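Local coordinates for mandelate racemase/muconate lactonizing enzyme-like protein (Roseovarius sp. TM1035, PDB 3RCY) that is of unknown exact function but, as a magnesium-binding member of the enolase superfamily, probably abstracts a proton from the carbon next to a substrate carboxylate, at residues Ala321-Ala326 and Thr359-Pro364; Ala116-Lys121 and Gly289-Met294; Thr145-Ala150 and Cys193-Ala198. All coordinates share one frame; numbering follows the deposited sequence.

Contact 1. Residues Ala321-Ala326 and Thr359-Pro364; sequences ANVHFA and TPPEAP
Val323 and His324, successive residues of the outer helix 316-327, press against Pro361 in the loop that follows strand 357-358. The setting is the rim of the modified alpha/beta barrel of the enolase superfamily, where the chain, having closed the barrel, passes back over one of its surrounding helices.

The apolar part rests on the proline ring. Val323 sends one methyl outward: with CG1 opposite the backbone N (chi1 169°), that branch lies 4.0 Å from Pro361 CD and 4.3 Å from Pro360 CA. A beta-branched residue suits the place, being short enough to let the loop come close while still offering a methyl to it. Val323, Ala326 and Pro360 all touch Ile126 of strand 126-131, which fills in beneath the helix and the loop.

The polar part belongs to His324, whose imidazole is tied down at both nitrogens by partners beyond the two segments. ND1 accepts from the backbone N of Trp115, and NE2 donates to the carbonyl of Leu366, a pattern consistent with a neutral ring. The neighbouring indole of Trp115 also meets the imidazole, with the planes about 20° apart, and its NE1 is hydrogen-bonded to Pro361 O. One buried histidine thus ties the chain at Trp115 and at Leu366 to the helix.

Proline fits here because it is a compact hydrocarbon block whose ring restricts rotation about N-CA. With an alanine at Pro361, CG and CD would be missing, which would probably open a gap beside the imidazole and leave the Val323 methyl without its mate. The nearest approach is at the imidazole corner: Pro361 CG sits 3.4 Å from His324 NE2 and 3.7 Å from His324 CE1.

Contact 2. Residues Ala116-Lys121 and Gly289-Met294; sequences ALLGGK and GGIWEM
Leu118 reaches across to Ile291 and Trp292 of helix 290-302, so that the contact joins the loop between helix 89-110 and strand 126-131 to an outer helix of the enolase-type barrel.

All the direct touching is hydrocarbon. The two methyls of Leu118 fork over the branch of Ile291: CD1 lies 3.5 Å from Ile291 CG2, and CD2 is 3.9 Å from the same methyl, the two side chains crossing at about a right angle. Because CG2 of Ile291 stands opposite its backbone N while CG1 takes the place beside it (chi1 -64°), the isoleucine can offer CG2 to the leucine. The branched tip of Leu118 can meet both partners, and Trp103 of helix 89-110 touches Leu118 and Ile291 as well.

Polar bonds hold the framework around this patch. Glu99 receives two successive backbone amides, Ile291 N on OE1 and Trp292 N on OE2, while Trp292 NE1 is hydrogen-bonded to Glu72 OE2, fixing how the indole is turned. Leu118 O accepts from Lys295 NZ one turn further along the helix. The glycines serve the backbone: Gly289 and Gly290 both have positive phi, Gly289 being the first residue to leave the helical conformation after helix 285-288, and a CB on Gly289 would collide with Glu293 CG.

The region also belongs to an oligomer interface. Trp292 packs on Leu118 of a second subunit, and Lys121 N donates to Asn70 OD1 of that subunit.

Within the chain, the indole meets its own leucine by an edge: Leu118 CD2 lies in the plane of the ring, 4.0 Å from both CE3 and CZ3 of Trp292.

Contact 3. Residues Thr145-Ala150 and Cys193-Ala198; sequences TSADMA and CRKIRA
Lys195 NZ donates to Asp148 OD1 at 2.8 Å, a salt bridge between the outer barrel helices 147-159 and 183-200. The ammonium comes to the oxygen from above the carboxylate plane, 38° out of it. Lysine is long enough for the task: its chain runs extended beyond CG, carrying the charge across from one helix to the other. Glu191 OE2, one turn earlier on helix 183-200, is a second anionic partner for the same nitrogen.

Asp148 belongs to the first turn of its helix, where an acid is probably favoured by the helix dipole. Right before the helix, Ser146 is the N-cap residue, its OG accepting from Met149 N at 3.1 Å in a nearly straight bond (164°).

Beneath the charges the contact turns apolar. The aliphatic stem of Lys195 touches Ala147, whose CB is 3.8 Å from Lys195 CD. Deeper still, Ala150 CB meets Ile196 CD1 at 4.0 Å, and Ile196 continues inward to Val165, Phe167 and Leu206 on barrel strands. Ala147 and Ala150 keep the facing surface low, allowing the helices to approach closely.

The chemistry is graded from charged rim to apolar interior, and one lysine serves both: its stem packs on alanine while its tip, paired with the carboxylates of Asp148 and Glu191, probably stays protonated.

In the fold
Contacts 1 and 2 are neighbours, their centres 10 Å apart, and they touch directly. Lys121 NZ of contact 2 forms a salt bridge with Glu362 OE2 of contact 1 at 3.0 Å, while their two helices, 316-327 and 290-302, pack side by side, with Ala321 CB 4.0 Å from Ile291 CD1. Contact 3 stands apart, its centre about 33 Å from that of contact 1 and about 37 Å from that of contact 2, across the chain's centre from contact 2. Contacts 1 and 3 and the helix of contact 2 belong to the barrel's outer layer, while 116-121 is a loop following helix 89-110; none contains Glu235 or Glu261, which bind magnesium, or the residues lining the ribofuranose pockets.

Contact 1. Residues Ala321-Ala326 and Thr359-Pro364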
loop_
_atom_site.group_PDB
_atom_site.type_symbol
_atom_site.label_atom_id
_atom_site.label_comp_id
_atom_site.label_asym_id
_atom_site.label_seq_id
_atom_site.Cartn_x
_atom_site.Cartn_y
_atom_site.Cartn_z
ATOM N N ALA A 321 -28.475 0.319 -29.399
ATOM C CA ALA A 321 -28.364 0.334 -27.939
ATOM C C ALA A 321 -27.211 1.234 -27.500
ATOM O O ALA A 321 -27.385 2.091 -26.623
ATOM C CB ALA A 321 -28.215 -1.090 -27.366
ATOM N N ASN A 322 -26.054 1.067 -28.141
ATOM C CA ASN A 322 -24.877 1.909 -27.880
ATOM C C ASN A 322 -25.171 3.407 -28.001
ATOM O O ASN A 322 -24.687 4.215 -27.203
ATOM C CB ASN A 322 -23.732 1.550 -28.832
ATOM C CG ASN A 322 -23.183 0.150 -28.605
ATOM O OD1 ASN A 322 -23.531 -0.526 -27.640
ATOM N ND2 ASN A 322 -22.307 -0.283 -29.499
ATOM N N VAL A 323 -25.946 3.768 -29.021
ATOM C CA VAL A 323 -26.234 5.166 -29.311
ATOM C C VAL A 323 -27.134 5.792 -28.246
ATOM O O VAL A 323 -26.845 6.889 -27.760
ATOM C CB VAL A 323 -26.807 5.343 -30.746
ATOM C CG1 VAL A 323 -27.354 6.755 -30.959
ATOM C CG2 VAL A 323 -25.716 5.030 -31.782
ATOM N N HIS A 324 -28.210 5.095 -27.872
ATOM C CA HIS A 324 -29.077 5.576 -26.784
ATOM C C HIS A 324 -28.351 5.688 -25.441
ATOM O O HIS A 324 -28.539 6.664 -24.691
ATOM C CB HIS A 324 -30.314 4.684 -26.673
ATOM C CG HIS A 324 -31.273 4.901 -27.794
ATOM N ND1 HIS A 324 -32.225 5.895 -27.768
ATOM C CD2 HIS A 324 -31.366 4.317 -29.012
ATOM C CE1 HIS A 324 -32.899 5.883 -28.904
ATOM N NE2 HIS A 324 -32.389 4.943 -29.683
ATOM N N PHE A 325 -27.540 4.676 -25.142
ATOM C CA PHE A 325 -26.687 4.673 -23.960
ATOM C C PHE A 325 -25.774 5.903 -23.980
ATOM O O PHE A 325 -25.767 6.696 -23.030
ATOM C CB PHE A 325 -25.870 3.372 -23.916
ATOM C CG PHE A 325 -24.773 3.359 -22.878
ATOM C CD1 PHE A 325 -25.074 3.367 -21.518
ATOM C CD2 PHE A 325 -23.441 3.300 -23.267
ATOM C CE1 PHE A 325 -24.059 3.344 -20.560
ATOM C CE2 PHE A 325 -22.413 3.270 -22.313
ATOM C CZ PHE A 325 -22.734 3.297 -20.953
ATOM N N ALA A 326 -25.034 6.063 -25.076
ATOM C CA ALA A 326 -24.096 7.180 -25.257
ATOM C C ALA A 326 -24.769 8.552 -25.187
ATOM O O ALA A 326 -24.193 9.494 -24.643
ATOM C CB ALA A 326 -23.366 7.034 -26.576
ATOM N N THR A 359 -26.416 11.464 -34.539
ATOM C CA THR A 359 -27.500 12.168 -33.869
ATOM C C THR A 359 -28.438 11.150 -33.213
ATOM O O THR A 359 -28.927 10.241 -33.885
ATOM C CB THR A 359 -28.272 13.074 -34.862
ATOM O OG1 THR A 359 -27.368 14.043 -35.405
ATOM C CG2 THR A 359 -29.418 13.814 -34.170
ATOM N N PRO A 360 -28.678 11.287 -31.896
ATOM C CA PRO A 360 -29.635 10.405 -31.213
ATOM C C PRO A 360 -30.997 10.467 -31.896
ATOM O O PRO A 360 -31.484 11.567 -32.181
ATOM C CB PRO A 360 -29.731 11.013 -29.810
ATOM C CG PRO A 360 -28.415 11.693 -29.616
ATOM C CD PRO A 360 -28.042 12.234 -30.964
ATOM N N PRO A 361 -31.599 9.297 -32.189
ATOM C CA PRO A 361 -32.921 9.297 -32.822
ATOM C C PRO A 361 -34.014 9.792 -31.877
ATOM O O PRO A 361 -33.903 9.636 -30.648
ATOM C CB PRO A 361 -33.143 7.827 -33.201
ATOM C CG PRO A 361 -32.202 7.049 -32.380
ATOM C CD PRO A 361 -31.027 7.942 -32.098
ATOM N N GLU A 362 -35.047 10.399 -32.457
ATOM C CA GLU A 362 -36.142 10.990 -31.692
ATOM C C GLU A 362 -37.387 10.101 -31.635
ATOM O O GLU A 362 -38.271 10.344 -30.808
ATOM C CB GLU A 362 -36.512 12.374 -32.253
ATOM C CG GLU A 362 -35.439 13.454 -32.056
ATOM C CD GLU A 362 -35.238 13.864 -30.589
ATOM O OE1 GLU A 362 -36.199 13.805 -29.785
ATOM O OE2 GLU A 362 -34.099 14.249 -30.246
ATOM N N ALA A 363 -37.452 9.088 -32.505
ATOM C CA ALA A 363 -38.577 8.141 -32.537
ATOM C C ALA A 363 -38.626 7.264 -31.269
ATOM O O ALA A 363 -37.637 7.186 -30.536
ATOM C CB ALA A 363 -38.501 7.270 -33.791
ATOM N N PRO A 364 -39.776 6.604 -31.001
ATOM C CA PRO A 364 -39.893 5.827 -29.759
ATOM C C PRO A 364 -38.985 4.599 -29.732
ATOM O O PRO A 364 -38.577 4.118 -30.794
ATOM C CB PRO A 364 -41.366 5.397 -29.748
ATOM C CG PRO A 364 -42.052 6.325 -30.700
ATOM C CD PRO A 364 -41.044 6.623 -31.755
#

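Contact 2. Residues Ala116-Lys121 and Gly289-Met294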
loop_
_atom_site.group_PDB
_atom_site.type_symbol
_atom_site.label_atom_id
_atom_site.label_comp_id
_atom_site.label_asym_id
_atom_site.label_seq_id
_atom_site.Cartn_x
_atom_site.Cartn_y
_atom_site.Cartn_z
ATOM N N ALA A 116 -34.209 9.053 -23.575
ATOM C CA ALA A 116 -35.068 9.920 -22.768
ATOM C C ALA A 116 -35.447 9.257 -21.439
ATOM O O ALA A 116 -35.767 9.952 -20.472
ATOM C CB ALA A 116 -36.329 10.351 -23.549
ATOM N N LEU A 117 -35.386 7.921 -21.398
ATOM C CA LEU A 117 -35.682 7.153 -20.183
ATOM C C LEU A 117 -34.450 6.944 -19.295
ATOM O O LEU A 117 -34.559 6.436 -18.178
ATOM C CB LEU A 117 -36.308 5.784 -20.536
ATOM C CG LEU A 117 -37.494 5.759 -21.517
ATOM C CD1 LEU A 117 -37.971 4.327 -21.782
ATOM C CD2 LEU A 117 -38.670 6.651 -21.052
ATOM N N LEU A 118 -33.287 7.335 -19.797
ATOM C CA LEU A 118 -32.015 7.053 -19.126
ATOM C C LEU A 118 -31.373 8.296 -18.508
ATOM O O LEU A 118 -30.148 8.384 -18.423
ATOM C CB LEU A 118 -31.034 6.393 -20.112
ATOM C CG LEU A 118 -31.437 5.083 -20.794
ATOM C CD1 LEU A 118 -30.394 4.705 -21.855
ATOM C CD2 LEU A 118 -31.621 3.943 -19.770
ATOM N N GLY A 119 -32.198 9.241 -18.061
ATOM C CA GLY A 119 -31.690 10.501 -17.487
ATOM C C GLY A 119 -31.673 11.612 -18.521
ATOM O O GLY A 119 -31.159 12.714 -18.262
ATOM N N GLY A 120 -32.213 11.313 -19.703
ATOM C CA GLY A 120 -32.374 12.312 -20.758
ATOM C C GLY A 120 -31.141 12.545 -21.619
ATOM O O GLY A 120 -30.185 11.765 -21.598
ATOM N N LYS A 121 -31.163 13.630 -22.379
ATOM C CA LYS A 121 -30.119 13.870 -23.361
ATOM C C LYS A 121 -28.945 14.613 -22.747
ATOM O O LYS A 121 -29.114 15.703 -22.192
ATOM C CB LYS A 121 -30.676 14.657 -24.548
ATOM C CG LYS A 121 -29.703 14.794 -25.724
ATOM C CD LYS A 121 -30.308 15.642 -26.830
ATOM C CE LYS A 121 -31.258 14.823 -27.680
ATOM N NZ LYS A 121 -32.286 15.702 -28.313
ATOM N N GLY A 289 -24.277 -7.085 -19.962
ATOM C CA GLY A 289 -25.421 -7.024 -19.052
ATOM C C GLY A 289 -26.543 -6.110 -19.513
ATOM O O GLY A 289 -27.548 -5.962 -18.813
ATOM N N GLY A 290 -26.359 -5.488 -20.672
ATOM C CA GLY A 290 -27.353 -4.596 -21.263
ATOM C C GLY A 290 -27.212 -3.128 -20.884
ATOM O O GLY A 290 -26.227 -2.722 -20.259
ATOM N N ILE A 291 -28.220 -2.343 -21.262
ATOM C CA ILE A 291 -28.170 -0.877 -21.169
ATOM C C ILE A 291 -28.110 -0.378 -19.722
ATOM O O ILE A 291 -27.265 0.454 -19.393
ATOM C CB ILE A 291 -29.354 -0.217 -21.939
ATOM C CG1 ILE A 291 -29.252 -0.516 -23.440
ATOM C CG2 ILE A 291 -29.419 1.310 -21.681
ATOM C CD1 ILE A 291 -30.533 -0.239 -24.239
ATOM N N TRP A 292 -29.002 -0.884 -18.873
ATOM C CA TRP A 292 -29.100 -0.429 -17.478
ATOM C C TRP A 292 -27.849 -0.769 -16.677
ATOM O O TRP A 292 -27.324 0.076 -15.962
ATOM C CB TRP A 292 -30.339 -1.025 -16.804
ATOM C CG TRP A 292 -30.777 -0.339 -15.533
ATOM C CD1 TRP A 292 -30.733 -0.853 -14.262
ATOM C CD2 TRP A 292 -31.334 0.978 -15.412
ATOM N NE1 TRP A 292 -31.230 0.066 -13.360
ATOM C CE2 TRP A 292 -31.611 1.193 -14.039
ATOM C CE3 TRP A 292 -31.641 1.993 -16.333
ATOM C CZ2 TRP A 292 -32.176 2.387 -13.563
ATOM C CZ3 TRP A 292 -32.203 3.180 -15.864
ATOM C CH2 TRP A 292 -32.463 3.367 -14.483
ATOM N N GLU A 293 -27.381 -2.011 -16.798
ATOM C CA GLU A 293 -26.147 -2.441 -16.132
ATOM C C GLU A 293 -24.969 -1.555 -16.568
ATOM O O GLU A 293 -24.151 -1.142 -15.741
ATOM C CB GLU A 293 -25.886 -3.934 -16.416
ATOM C CG GLU A 293 -24.596 -4.504 -15.831
ATOM C CD GLU A 293 -24.638 -4.741 -14.330
ATOM O OE1 GLU A 293 -25.635 -4.382 -13.657
ATOM O OE2 GLU A 293 -23.652 -5.308 -13.821
ATOM N N MET A 294 -24.914 -1.225 -17.855
ATOM C CA MET A 294 -23.858 -0.345 -18.353
ATOM C C MET A 294 -24.003 1.119 -17.921
ATOM O O MET A 294 -23.000 1.829 -17.845
ATOM C CB MET A 294 -23.676 -0.488 -19.871
ATOM C CG MET A 294 -23.007 -1.821 -20.271
ATOM S SD MET A 294 -21.487 -2.154 -19.340
ATOM C CE MET A 294 -22.062 -3.202 -18.008
#

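Contact 3. Residues Thr145-Ala150 and Cys193-Ala198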
loop_
_atom_site.group_PDB
_atom_site.type_symbol
_atom_site.label_atom_id
_atom_site.label_comp_id
_atom_site.label_asym_id
_atom_site.label_seq_id
_atom_site.Cartn_x
_atom_site.Cartn_y
_atom_site.Cartn_z
ATOM N N THR A 145 -1.580 -5.963 -43.169
ATOM C CA THR A 145 -0.195 -5.671 -42.803
ATOM C C THR A 145 0.465 -4.603 -43.687
ATOM O O THR A 145 1.683 -4.440 -43.662
ATOM C CB THR A 145 0.669 -6.949 -42.804
ATOM O OG1 THR A 145 0.523 -7.614 -44.060
ATOM C CG2 THR A 145 0.243 -7.892 -41.674
ATOM N N SER A 146 -0.343 -3.877 -44.458
ATOM C CA SER A 146 0.156 -2.779 -45.278
ATOM C C SER A 146 -0.104 -1.406 -44.643
ATOM O O SER A 146 -1.242 -0.935 -44.632
ATOM C CB SER A 146 -0.482 -2.821 -46.668
ATOM O OG SER A 146 -0.050 -1.710 -47.436
ATOM N N ALA A 147 0.949 -0.762 -44.137
ATOM C CA ALA A 147 0.831 0.594 -43.582
ATOM C C ALA A 147 0.389 1.592 -44.646
ATOM O O ALA A 147 -0.451 2.449 -44.386
ATOM C CB ALA A 147 2.142 1.038 -42.934
ATOM N N ASP A 148 0.955 1.466 -45.847
ATOM C CA ASP A 148 0.575 2.291 -46.994
ATOM C C ASP A 148 -0.932 2.262 -47.266
ATOM O O ASP A 148 -1.556 3.315 -47.394
ATOM C CB ASP A 148 1.365 1.882 -48.250
ATOM C CG ASP A 148 2.796 2.417 -48.248
ATOM O OD1 ASP A 148 3.170 3.171 -47.331
ATOM O OD2 ASP A 148 3.557 2.095 -49.183
ATOM N N MET A 149 -1.508 1.062 -47.341
ATOM C CA MET A 149 -2.946 0.914 -47.589
ATOM C C MET A 149 -3.785 1.426 -46.421
ATOM O O MET A 149 -4.785 2.105 -46.630
ATOM C CB MET A 149 -3.309 -0.537 -47.911
ATOM C CG MET A 149 -2.747 -1.053 -49.244
ATOM S SD MET A 149 -3.311 -2.735 -49.585
ATOM C CE MET A 149 -1.847 -3.406 -50.380
ATOM N N ALA A 150 -3.367 1.110 -45.195
ATOM C CA ALA A 150 -4.036 1.634 -44.011
ATOM C C ALA A 150 -4.075 3.167 -44.031
ATOM O O ALA A 150 -5.107 3.758 -43.741
ATOM C CB ALA A 150 -3.363 1.120 -42.735
ATOM N N CYS A 193 1.600 3.671 -37.290
ATOM C CA CYS A 193 1.365 4.919 -36.570
ATOM C C CYS A 193 1.978 6.108 -37.300
ATOM O O CYS A 193 1.328 7.138 -37.450
ATOM C CB CYS A 193 1.897 4.848 -35.133
ATOM S SG CYS A 193 0.931 3.786 -34.039
ATOM N N ARG A 194 3.220 5.955 -37.758
ATOM C CA ARG A 194 3.922 7.032 -38.464
ATOM C C ARG A 194 3.176 7.448 -39.741
ATOM O O ARG A 194 2.928 8.640 -39.962
ATOM C CB ARG A 194 5.377 6.621 -38.783
ATOM C CG ARG A 194 6.172 7.663 -39.590
ATOM C CD ARG A 194 7.647 7.272 -39.802
ATOM N NE ARG A 194 7.843 5.945 -40.399
ATOM C CZ ARG A 194 7.926 5.699 -41.711
ATOM N NH1 ARG A 194 7.824 6.691 -42.595
ATOM N NH2 ARG A 194 8.118 4.455 -42.143
ATOM N N LYS A 195 2.820 6.464 -40.567
ATOM C CA LYS A 195 2.165 6.732 -41.851
ATOM C C LYS A 195 0.719 7.212 -41.701
ATOM O O LYS A 195 0.269 8.084 -42.452
ATOM C CB LYS A 195 2.272 5.526 -42.793
ATOM C CG LYS A 195 3.715 5.284 -43.252
ATOM C CD LYS A 195 3.837 4.188 -44.286
ATOM C CE LYS A 195 5.291 4.066 -44.723
ATOM N NZ LYS A 195 5.490 2.964 -45.693
ATOM N N ILE A 196 0.002 6.652 -40.729
ATOM C CA ILE A 196 -1.371 7.089 -40.463
ATOM C C ILE A 196 -1.388 8.505 -39.873
ATOM O O ILE A 196 -2.193 9.337 -40.296
ATOM C CB ILE A 196 -2.172 6.059 -39.608
ATOM C CG1 ILE A 196 -2.364 4.757 -40.399
ATOM C CG2 ILE A 196 -3.546 6.618 -39.199
ATOM C CD1 ILE A 196 -2.728 3.528 -39.546
ATOM N N ARG A 197 -0.484 8.790 -38.934
ATOM C CA ARG A 197 -0.350 10.154 -38.395
ATOM C C ARG A 197 0.005 11.146 -39.509
ATOM O O ARG A 197 -0.553 12.241 -39.573
ATOM C CB ARG A 197 0.674 10.215 -37.248
ATOM C CG ARG A 197 1.007 11.640 -36.737
ATOM C CD ARG A 197 -0.221 12.326 -36.141
ATOM N NE ARG A 197 -0.592 11.704 -34.875
ATOM C CZ ARG A 197 -1.818 11.691 -34.358
ATOM N NH1 ARG A 197 -2.027 11.094 -33.192
ATOM N NH2 ARG A 197 -2.835 12.262 -35.003
ATOM N N ALA A 198 0.915 10.755 -40.398
ATOM C CA ALA A 198 1.283 11.626 -41.520
ATOM C C ALA A 198 0.083 11.888 -42.443
ATOM O O ALA A 198 -0.056 12.987 -42.974
ATOM C CB ALA A 198 2.465 11.054 -42.295
#